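Local coordinates for protein octopine dehydrogenase (PDB 3C7A) that catalyses the NADH-dependent reductive condensation of L-arginine with pyruvate to D-octopine, and the reverse oxidation of octopine, at residues V86-P91 and A110-L115; S140-P145 and V165-L170; Q236-A241 and A296-K301. All coordinates share one frame; numbering follows the deposited sequence.

Contact 1 of 3, residues V86-P91 and A110-L115; sequences VILTVP and ALIVGL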
loop_
_atom_site.group_PDB
_atom_site.type_symbol
_atom_site.label_atom_id
_atom_site.label_comp_id
_atom_site.label_asym_id
_atom_site.label_seq_id
_atom_site.Cartn_x
_atom_site.Cartn_y
_atom_site.Cartn_z
ATOM N N VAL A 86 -4.455 -16.637 1.641
ATOM C CA VAL A 86 -4.095 -15.832 2.826
ATOM C C VAL A 86 -3.962 -14.343 2.451
ATOM O O VAL A 86 -3.122 -13.981 1.621
ATOM C CB VAL A 86 -2.774 -16.330 3.496
ATOM C CG1 VAL A 86 -2.481 -15.546 4.776
ATOM C CG2 VAL A 86 -2.835 -17.827 3.801
ATOM N N ILE A 87 -4.786 -13.492 3.071
ATOM C CA ILE A 87 -4.882 -12.065 2.705
ATOM C C ILE A 87 -4.548 -11.113 3.869
ATOM O O ILE A 87 -5.165 -11.186 4.933
ATOM C CB ILE A 87 -6.293 -11.709 2.136
ATOM C CG1 ILE A 87 -6.681 -12.653 0.988
ATOM C CG2 ILE A 87 -6.347 -10.242 1.677
ATOM C CD1 ILE A 87 -8.171 -12.658 0.647
ATOM N N LEU A 88 -3.589 -10.212 3.640
ATOM C CA LEU A 88 -3.144 -9.240 4.653
ATOM C C LEU A 88 -3.709 -7.831 4.409
ATOM O O LEU A 88 -3.425 -7.213 3.378
ATOM C CB LEU A 88 -1.607 -9.179 4.709
ATOM C CG LEU A 88 -0.776 -10.329 5.298
ATOM C CD1 LEU A 88 -0.745 -11.553 4.385
ATOM C CD2 LEU A 88 0.642 -9.853 5.578
ATOM N N THR A 89 -4.494 -7.332 5.366
ATOM C CA THR A 89 -5.109 -5.996 5.268
ATOM C C THR A 89 -4.900 -5.138 6.538
ATOM O O THR A 89 -5.786 -5.030 7.394
ATOM C CB THR A 89 -6.613 -6.071 4.822
ATOM O OG1 THR A 89 -7.188 -4.757 4.783
ATOM C CG2 THR A 89 -7.442 -6.972 5.749
ATOM N N VAL A 90 -3.711 -4.535 6.630
ATOM C CA VAL A 90 -3.251 -3.770 7.804
ATOM C C VAL A 90 -2.223 -2.698 7.396
ATOM O O VAL A 90 -1.728 -2.726 6.266
ATOM C CB VAL A 90 -2.580 -4.693 8.876
ATOM C CG1 VAL A 90 -3.613 -5.357 9.769
ATOM C CG2 VAL A 90 -1.650 -5.728 8.226
ATOM N N PRO A 91 -1.903 -1.745 8.308
ATOM C CA PRO A 91 -0.747 -0.859 8.093
ATOM C C PRO A 91 0.566 -1.636 7.918
ATOM O O PRO A 91 0.739 -2.705 8.511
ATOM C CB PRO A 91 -0.702 -0.019 9.374
ATOM C CG PRO A 91 -2.096 -0.040 9.887
ATOM C CD PRO A 91 -2.613 -1.410 9.557
ATOM N N ALA A 110 -0.393 -22.573 -1.702
ATOM C CA ALA A 110 -1.079 -21.379 -1.189
ATOM C C ALA A 110 -0.868 -20.119 -2.043
ATOM O O ALA A 110 0.174 -19.959 -2.685
ATOM C CB ALA A 110 -0.671 -21.116 0.257
ATOM N N LEU A 111 -1.871 -19.239 -2.036
ATOM C CA LEU A 111 -1.802 -17.925 -2.689
ATOM C C LEU A 111 -1.796 -16.803 -1.640
ATOM O O LEU A 111 -2.758 -16.649 -0.883
ATOM C CB LEU A 111 -2.978 -17.750 -3.665
ATOM C CG LEU A 111 -3.214 -16.402 -4.368
ATOM C CD1 LEU A 111 -2.162 -16.121 -5.443
ATOM C CD2 LEU A 111 -4.612 -16.345 -4.968
ATOM N N ILE A 112 -0.711 -16.027 -1.611
ATOM C CA ILE A 112 -0.516 -14.953 -0.622
ATOM C C ILE A 112 -0.767 -13.565 -1.244
ATOM O O ILE A 112 -0.148 -13.216 -2.253
ATOM C CB ILE A 112 0.904 -15.029 0.018
ATOM C CG1 ILE A 112 1.162 -16.437 0.578
ATOM C CG2 ILE A 112 1.080 -13.956 1.104
ATOM C CD1 ILE A 112 2.605 -16.715 0.984
ATOM N N VAL A 113 -1.664 -12.788 -0.627
ATOM C CA VAL A 113 -2.165 -11.519 -1.194
ATOM C C VAL A 113 -1.957 -10.300 -0.271
ATOM O O VAL A 113 -2.221 -10.372 0.933
ATOM C CB VAL A 113 -3.690 -11.617 -1.546
ATOM C CG1 VAL A 113 -4.162 -10.387 -2.326
ATOM C CG2 VAL A 113 -4.003 -12.892 -2.331
ATOM N N GLY A 114 -1.500 -9.185 -0.848
ATOM C CA GLY A 114 -1.377 -7.911 -0.122
ATOM C C GLY A 114 -2.421 -6.885 -0.546
ATOM O O GLY A 114 -2.449 -6.464 -1.707
ATOM N N LEU A 115 -3.272 -6.474 0.397
ATOM C CA LEU A 115 -4.416 -5.599 0.097
ATOM C C LEU A 115 -4.556 -4.414 1.079
ATOM O O LEU A 115 -5.358 -4.478 2.018
ATOM C CB LEU A 115 -5.713 -6.433 0.057
ATOM C CG LEU A 115 -7.033 -5.837 -0.464
ATOM C CD1 LEU A 115 -7.098 -5.847 -1.989
ATOM C CD2 LEU A 115 -8.231 -6.575 0.123
#
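Within the beta-alpha-beta unit formed by strand 85-88, helix 95-102 and strand 111-114 of the Rossmann-type NADH-binding domain, V86, I87 and L88 pair in parallel with I112, V113 and G114. The two short strand axes run only 15° apart. Four nearly straight backbone bonds join them: V86 N gives to L111 O (3.0 Å), V113 N to V86 O (2.9 Å), L88 N to V113 O (3.0 Å) and L115 N to L88 O (3.1 Å). V86 and L88 therefore spend both polar backbone atoms here, while I87 bonds to C6 and C8 of strand 3-8. Branched aliphatic residues suit these central strands, covered by helices. I87 and V113 lie side by side on one face, CG1 to CB 4.1 Å. With chi1 at -53°, I87 CG2 stands anti to the backbone N and comes to L115 CB at 4.2 Å, and L17 of helix 12-21 packs on the same isoleucine. On the opposite face L88 is met by H95 of helix 95-102. Past the strand end T89 touches A14 near the cofactor, and its OG1 makes a weak hydrogen bond to L115 O, 3.3 Å away.

Contact 2 of 3, residues S140-P145 and V165-L170; sequences SFETLP and VLAASL. With NAD (nicotinamide-adenine-dinucleotide), chain B; EDO (1,2-ethanediol), chain C.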
loop_
_atom_site.group_PDB
_atom_site.type_symbol
_atom_site.label_atom_id
_atom_site.label_comp_id
_atom_site.label_asym_id
_atom_site.label_seq_id
_atom_site.Cartn_x
_atom_site.Cartn_y
_atom_site.Cartn_z
ATOM N N SER A 140 -0.159 -8.591 -5.596
ATOM C CA SER A 140 -0.110 -7.226 -5.012
ATOM C C SER A 140 -1.076 -6.185 -5.625
ATOM O O SER A 140 -0.969 -5.857 -6.811
ATOM C CB SER A 140 1.323 -6.673 -5.074
ATOM O OG SER A 140 2.225 -7.448 -4.300
ATOM N N PHE A 141 -1.982 -5.647 -4.799
ATOM C CA PHE A 141 -2.988 -4.646 -5.226
ATOM C C PHE A 141 -2.544 -3.184 -5.021
ATOM O O PHE A 141 -1.740 -2.894 -4.130
ATOM C CB PHE A 141 -4.324 -4.885 -4.502
ATOM C CG PHE A 141 -5.151 -6.007 -5.084
ATOM C CD1 PHE A 141 -4.955 -7.323 -4.672
ATOM C CD2 PHE A 141 -6.134 -5.742 -6.035
ATOM C CE1 PHE A 141 -5.720 -8.365 -5.206
ATOM C CE2 PHE A 141 -6.906 -6.775 -6.576
ATOM C CZ PHE A 141 -6.698 -8.089 -6.160
ATOM N N GLU A 142 -3.095 -2.270 -5.829
ATOM C CA GLU A 142 -2.663 -0.854 -5.840
ATOM C C GLU A 142 -3.131 0.010 -4.650
ATOM O O GLU A 142 -2.391 0.892 -4.199
ATOM C CB GLU A 142 -2.971 -0.167 -7.190
ATOM C CG GLU A 142 -4.457 -0.014 -7.550
ATOM C CD GLU A 142 -4.691 0.693 -8.888
ATOM O OE1 GLU A 142 -4.057 1.740 -9.150
ATOM O OE2 GLU A 142 -5.528 0.208 -9.679
ATOM N N THR A 143 -4.351 -0.239 -4.165
ATOM C CA THR A 143 -4.922 0.457 -2.993
ATOM C C THR A 143 -6.114 -0.333 -2.411
ATOM O O THR A 143 -6.436 -1.415 -2.907
ATOM C CB THR A 143 -5.306 1.944 -3.315
ATOM O OG1 THR A 143 -5.587 2.655 -2.101
ATOM C CG2 THR A 143 -6.511 2.029 -4.257
ATOM N N LEU A 144 -6.747 0.192 -1.359
ATOM C CA LEU A 144 -7.923 -0.455 -0.750
ATOM C C LEU A 144 -9.183 -0.265 -1.615
ATOM O O LEU A 144 -9.418 0.833 -2.124
ATOM C CB LEU A 144 -8.156 0.072 0.678
ATOM C CG LEU A 144 -9.113 -0.693 1.608
ATOM C CD1 LEU A 144 -8.496 -1.999 2.124
ATOM C CD2 LEU A 144 -9.557 0.173 2.777
ATOM N N PRO A 145 -9.984 -1.341 -1.799
ATOM C CA PRO A 145 -11.205 -1.305 -2.624
ATOM C C PRO A 145 -12.326 -0.355 -2.168
ATOM O O PRO A 145 -13.124 0.078 -3.005
ATOM C CB PRO A 145 -11.708 -2.756 -2.573
ATOM C CG PRO A 145 -10.514 -3.568 -2.198
ATOM C CD PRO A 145 -9.745 -2.694 -1.262
ATOM N N VAL A 165 -13.004 0.369 -10.944
ATOM C CA VAL A 165 -11.965 -0.550 -11.457
ATOM C C VAL A 165 -10.737 -0.602 -10.526
ATOM O O VAL A 165 -10.518 0.329 -9.745
ATOM C CB VAL A 165 -11.506 -0.185 -12.907
ATOM C CG1 VAL A 165 -12.606 -0.481 -13.929
ATOM C CG2 VAL A 165 -11.046 1.274 -13.001
ATOM N N LEU A 166 -9.948 -1.680 -10.619
ATOM C CA LEU A 166 -8.730 -1.866 -9.797
ATOM C C LEU A 166 -7.760 -2.907 -10.397
ATOM O O LEU A 166 -8.200 -3.887 -10.999
ATOM C CB LEU A 166 -9.104 -2.263 -8.360
ATOM C CG LEU A 166 -8.142 -1.929 -7.211
ATOM C CD1 LEU A 166 -8.093 -0.427 -6.941
ATOM C CD2 LEU A 166 -8.545 -2.677 -5.947
ATOM N N ALA A 167 -6.453 -2.698 -10.211
ATOM C CA ALA A 167 -5.415 -3.553 -10.823
ATOM C C ALA A 167 -4.447 -4.222 -9.830
ATOM O O ALA A 167 -4.223 -3.710 -8.728
ATOM C CB ALA A 167 -4.631 -2.761 -11.874
ATOM N N ALA A 168 -3.869 -5.356 -10.245
ATOM C CA ALA A 168 -2.913 -6.128 -9.428
ATOM C C ALA A 168 -1.850 -6.878 -10.254
ATOM O O ALA A 168 -2.120 -7.303 -11.378
ATOM C CB ALA A 168 -3.659 -7.109 -8.526
ATOM N N SER A 169 -0.655 -7.044 -9.680
ATOM C CA SER A 169 0.435 -7.817 -10.305
ATOM C C SER A 169 0.577 -9.229 -9.709
ATOM O O SER A 169 0.021 -9.513 -8.643
ATOM C CB SER A 169 1.767 -7.056 -10.209
ATOM O OG SER A 169 2.210 -6.940 -8.866
ATOM N N LEU A 170 1.325 -10.100 -10.395
ATOM C CA LEU A 170 1.471 -11.507 -9.985
ATOM C C LEU A 170 2.840 -12.134 -10.315
ATOM O O LEU A 170 3.365 -11.955 -11.418
ATOM C CB LEU A 170 0.346 -12.356 -10.607
ATOM C CG LEU A 170 0.251 -13.857 -10.295
ATOM C CD1 LEU A 170 -0.326 -14.107 -8.904
ATOM C CD2 LEU A 170 -0.583 -14.568 -11.350
HETATM P PA NAD B . -6.614 0.625 10.556
HETATM O O1A NAD B . -5.968 1.833 11.115
HETATM O O2A NAD B . -8.076 0.653 10.792
HETATM O O5B NAD B . -5.955 -0.703 11.201
HETATM C C5B NAD B . -5.848 -0.882 12.602
HETATM C C4B NAD B . -5.443 -2.322 12.914
HETATM O O4B NAD B . -4.049 -2.501 12.727
HETATM C C3B NAD B . -5.726 -2.720 14.358
HETATM O O3B NAD B . -6.990 -3.323 14.511
HETATM C C2B NAD B . -4.601 -3.680 14.698
HETATM O O2B NAD B . -4.964 -5.016 14.432
HETATM C C1B NAD B . -3.469 -3.263 13.773
HETATM N N9A NAD B . -2.512 -2.453 14.557
HETATM C C8A NAD B . -2.565 -1.093 14.746
HETATM N N7A NAD B . -1.530 -0.720 15.530
HETATM C C5A NAD B . -0.813 -1.820 15.849
HETATM C C6A NAD B . 0.335 -1.992 16.618
HETATM N N6A NAD B . 0.756 -0.995 17.394
HETATM N N1A NAD B . 0.863 -3.264 16.777
HETATM C C2A NAD B . 0.252 -4.349 16.172
HETATM N N3A NAD B . -0.890 -4.164 15.410
HETATM C C4A NAD B . -1.417 -2.919 15.247
HETATM O O3 NAD B . -6.258 0.524 8.979
HETATM P PN NAD B . -7.386 0.428 7.825
HETATM O O1N NAD B . -8.260 1.618 7.930
HETATM O O2N NAD B . -7.988 -0.925 7.852
HETATM O O5D NAD B . -6.554 0.588 6.451
HETATM C C5D NAD B . -5.505 -0.280 6.072
HETATM C C4D NAD B . -4.640 0.386 4.998
HETATM O O4D NAD B . -5.429 0.809 3.893
HETATM C C3D NAD B . -3.920 1.617 5.536
HETATM O O3D NAD B . -2.568 1.575 5.139
HETATM C C2D NAD B . -4.642 2.790 4.894
HETATM O O2D NAD B . -3.762 3.857 4.624
HETATM C C1D NAD B . -5.226 2.188 3.619
HETATM N N1N NAD B . -6.475 2.851 3.167
HETATM C C2N NAD B . -7.556 3.005 4.004
HETATM C C3N NAD B . -8.724 3.629 3.553
HETATM C C7N NAD B . -9.980 3.574 4.385
HETATM O O7N NAD B . -11.058 4.250 3.987
HETATM N N7N NAD B . -10.004 2.812 5.572
HETATM C C4N NAD B . -8.782 4.097 2.237
HETATM C C5N NAD B . -7.685 3.935 1.392
HETATM C C6N NAD B . -6.537 3.307 1.873
HETATM C C1 EDO C . -1.634 6.072 -8.666
HETATM O O1 EDO C . -0.568 6.149 -7.712
HETATM C C2 EDO C . -1.843 4.624 -9.097
HETATM O O2 EDO C . -2.453 3.886 -8.030
#
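S140 and S169 form a hydrogen-bonded antiparallel pair where the Rossmann-type sheet turns from its parallel strands to the long strand 156-171. S140 N gives to S169 O at 3.2 Å and S169 N returns to S140 O at 3.1 Å, each donor tilted about 30° from the plane of the carbonyl it meets. The hydroxyl of S140 is satisfied by S117 and E122. Two residues on, E142 N bonds A167 O only weakly. The glutamate's CG sits between the backbone N and the carbonyl carbon (chi1 65°) with the chain extended beyond, which carries the carboxylate to A167 N: OE2 accepts at 3.1 Å, met on the anti side and 22° out of the carboxylate plane. OE1 takes a bond from O2 of an ethanediol (2.9 Å) that also binds M206 O, beside the arginine site. T143, which binds pyruvate, and L144, whose CD2 packs on NAD C3N at 3.6 Å, come next, so the pairing directly precedes both sites. F141 and A168 are the non-hydrogen-bonded pair, and a methyl is small enough to sit over the ring, A168 CB 3.7 Å from its centroid (CH-pi). A serine in place of F141 would probably leave A168 CB and L166 without their apolar cover and deprive F194 of its edge-to-face partner. L166 forks, CD2 reaching F141 CD2 at 3.9 Å and CD1 reaching E142 CG at 3.7 Å.

Contact 3 of 3, residues Q236-A241 and A296-K301; sequences QGIDQA and AITTNK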
loop_
_atom_site.group_PDB
_atom_site.type_symbol
_atom_site.label_atom_id
_atom_site.label_comp_id
_atom_site.label_asym_id
_atom_site.label_seq_id
_atom_site.Cartn_x
_atom_site.Cartn_y
_atom_site.Cartn_z
ATOM N N GLN A 236 -5.482 21.996 -3.215
ATOM C CA GLN A 236 -5.859 23.211 -3.947
ATOM C C GLN A 236 -5.089 24.466 -3.502
ATOM O O GLN A 236 -5.377 25.573 -3.969
ATOM C CB GLN A 236 -7.377 23.446 -3.864
ATOM C CG GLN A 236 -8.220 22.431 -4.647
ATOM C CD GLN A 236 -9.717 22.731 -4.632
ATOM O OE1 GLN A 236 -10.168 23.722 -4.051
ATOM N NE2 GLN A 236 -10.496 21.868 -5.278
ATOM N N GLY A 237 -4.103 24.283 -2.622
ATOM C CA GLY A 237 -3.308 25.396 -2.093
ATOM C C GLY A 237 -1.877 25.510 -2.602
ATOM O O GLY A 237 -1.119 26.365 -2.133
ATOM N N ILE A 238 -1.507 24.660 -3.561
ATOM C CA ILE A 238 -0.146 24.637 -4.120
ATOM C C ILE A 238 0.171 25.852 -5.007
ATOM O O ILE A 238 -0.739 26.500 -5.532
ATOM C CB ILE A 238 0.133 23.329 -4.920
ATOM C CG1 ILE A 238 -0.884 23.148 -6.056
ATOM C CG2 ILE A 238 0.151 22.116 -3.984
ATOM C CD1 ILE A 238 -0.392 22.285 -7.209
ATOM N N ASP A 239 1.462 26.151 -5.161
ATOM C CA ASP A 239 1.925 27.197 -6.084
ATOM C C ASP A 239 2.582 26.601 -7.339
ATOM O O ASP A 239 2.691 25.378 -7.463
ATOM C CB ASP A 239 2.859 28.201 -5.375
ATOM C CG ASP A 239 4.101 27.547 -4.763
ATOM O OD1 ASP A 239 4.477 26.424 -5.163
ATOM O OD2 ASP A 239 4.714 28.176 -3.875
ATOM N N GLN A 240 3.011 27.466 -8.262
ATOM C CA GLN A 240 3.636 27.032 -9.522
ATOM C C GLN A 240 4.956 26.285 -9.304
ATOM O O GLN A 240 5.266 25.337 -10.032
ATOM C CB GLN A 240 3.830 28.224 -10.475
ATOM C CG GLN A 240 4.396 27.878 -11.865
ATOM C CD GLN A 240 3.451 27.036 -12.717
ATOM O OE1 GLN A 240 2.307 27.418 -12.970
ATOM N NE2 GLN A 240 3.939 25.886 -13.178
ATOM N N ALA A 241 5.718 26.711 -8.297
ATOM C CA ALA A 241 6.994 26.079 -7.950
ATOM C C ALA A 241 6.826 24.627 -7.489
ATOM O O ALA A 241 7.652 23.771 -7.809
ATOM C CB ALA A 241 7.723 26.898 -6.891
ATOM N N ALA A 296 -4.899 21.513 -13.557
ATOM C CA ALA A 296 -5.581 20.221 -13.408
ATOM C C ALA A 296 -5.799 19.820 -11.945
ATOM O O ALA A 296 -6.825 19.225 -11.607
ATOM C CB ALA A 296 -4.823 19.128 -14.158
ATOM N N ILE A 297 -4.831 20.149 -11.090
ATOM C CA ILE A 297 -4.905 19.835 -9.658
ATOM C C ILE A 297 -5.759 20.857 -8.894
ATOM O O ILE A 297 -6.614 20.475 -8.091
ATOM C CB ILE A 297 -3.487 19.696 -9.017
ATOM C CG1 ILE A 297 -2.716 18.537 -9.662
ATOM C CG2 ILE A 297 -3.584 19.492 -7.499
ATOM C CD1 ILE A 297 -1.234 18.484 -9.313
ATOM N N THR A 298 -5.532 22.144 -9.156
ATOM C CA THR A 298 -6.221 23.223 -8.431
ATOM C C THR A 298 -7.719 23.327 -8.729
ATOM O O THR A 298 -8.485 23.786 -7.878
ATOM C CB THR A 298 -5.550 24.608 -8.651
ATOM O OG1 THR A 298 -5.380 24.856 -10.052
ATOM C CG2 THR A 298 -4.193 24.673 -7.954
ATOM N N THR A 299 -8.134 22.899 -9.923
ATOM C CA THR A 299 -9.550 22.964 -10.316
ATOM C C THR A 299 -10.267 21.604 -10.275
ATOM O O THR A 299 -11.328 21.438 -10.883
ATOM C CB THR A 299 -9.751 23.639 -11.708
ATOM O OG1 THR A 299 -9.198 22.814 -12.741
ATOM C CG2 THR A 299 -9.102 25.021 -11.750
ATOM N N ASN A 300 -9.689 20.646 -9.551
ATOM C CA ASN A 300 -10.302 19.329 -9.351
ATOM C C ASN A 300 -11.400 19.391 -8.285
ATOM O O ASN A 300 -11.139 19.760 -7.136
ATOM C CB ASN A 300 -9.233 18.291 -8.972
ATOM C CG ASN A 300 -9.754 16.850 -8.997
ATOM O OD1 ASN A 300 -10.949 16.596 -9.159
ATOM N ND2 ASN A 300 -8.840 15.899 -8.831
ATOM N N LYS A 301 -12.620 19.022 -8.677
ATOM C CA LYS A 301 -13.797 19.099 -7.800
ATOM C C LYS A 301 -13.772 18.127 -6.617
ATOM O O LYS A 301 -14.382 18.397 -5.580
ATOM C CB LYS A 301 -15.087 18.896 -8.605
ATOM C CG LYS A 301 -15.546 20.124 -9.377
ATOM C CD LYS A 301 -16.875 19.871 -10.074
ATOM C CE LYS A 301 -17.379 21.124 -10.778
ATOM N NZ LYS A 301 -18.736 20.925 -11.368
#
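Q236 lies along the C-terminal end of helix 293-298, its CA 4.5 Å from T298 CA, while I238, two residues further on, packs against the same last turn. Both segments belong to the alpha-helical domain of the opine dehydrogenase. The close part of the contact is the glutamine. With CG beside the backbone N (chi1 -70°) and the chain extended beyond it (chi2 -176°), the side chain runs past the carbonyl of T298, CG standing 3.5 Å from T298 O. Its amide then reaches N300, where NE2 donates to N300 O at 2.9 Å. The distance is short but the bond is bent, 125° at the hydrogen, and counts as weak. A long, flexible amide suits this place, since the helix is ending and carbonyls there no longer all meet amides of a following turn. N300 N itself makes just a weak bond back to I297 O.

I238 supplies the apolar half more loosely. The two side chains cross obliquely, I238 CG1 4.1 Å from T298 CG2, and I238 CD1 approaches I297 CG2 at 4.3 Å. T298 suits both sides: its methyl meets I238 and its hydroxyl bonds Y294 O within its own helix. Toward solvent the segments part. D239 points away, its carboxylate serving as N-cap of helix 240-263 and bonding T242, and exposed K301 likewise points away from 236-241. T299, also directed away, is held by H295 O.

The loop leading into helix 240-263 and the end of helix 293-298 are thus joined by two aliphatic contacts and one bent amide bond, with no salt bridge between the two segments; the hold probably rests mainly on fit, while the hydroxyl of T298 and the carboxylate of D239 are bonded within their own helices.

How the contacts relate
From the N terminus, contact 1 closes first, its crossover through helix 95-102 bringing strand 111-114 beside strand 85-88. Contact 2 opens afterwards and closes a second excursion, mostly strand, before 165-170; contact 3 then closes a third, largely helical one between 236-241 and 296-301. The three are in series, none nested or crossed. Contacts 1 and 2 touch, as neighbouring strands of one sheet: G114 O lies 3.2 Å from F141 N, a probable hydrogen bond, and L115 packs on the F141 ring. Contact 3 stands apart in the helical domain, its centre about 27 Å from that of contact 2 and 35 Å from that of contact 1.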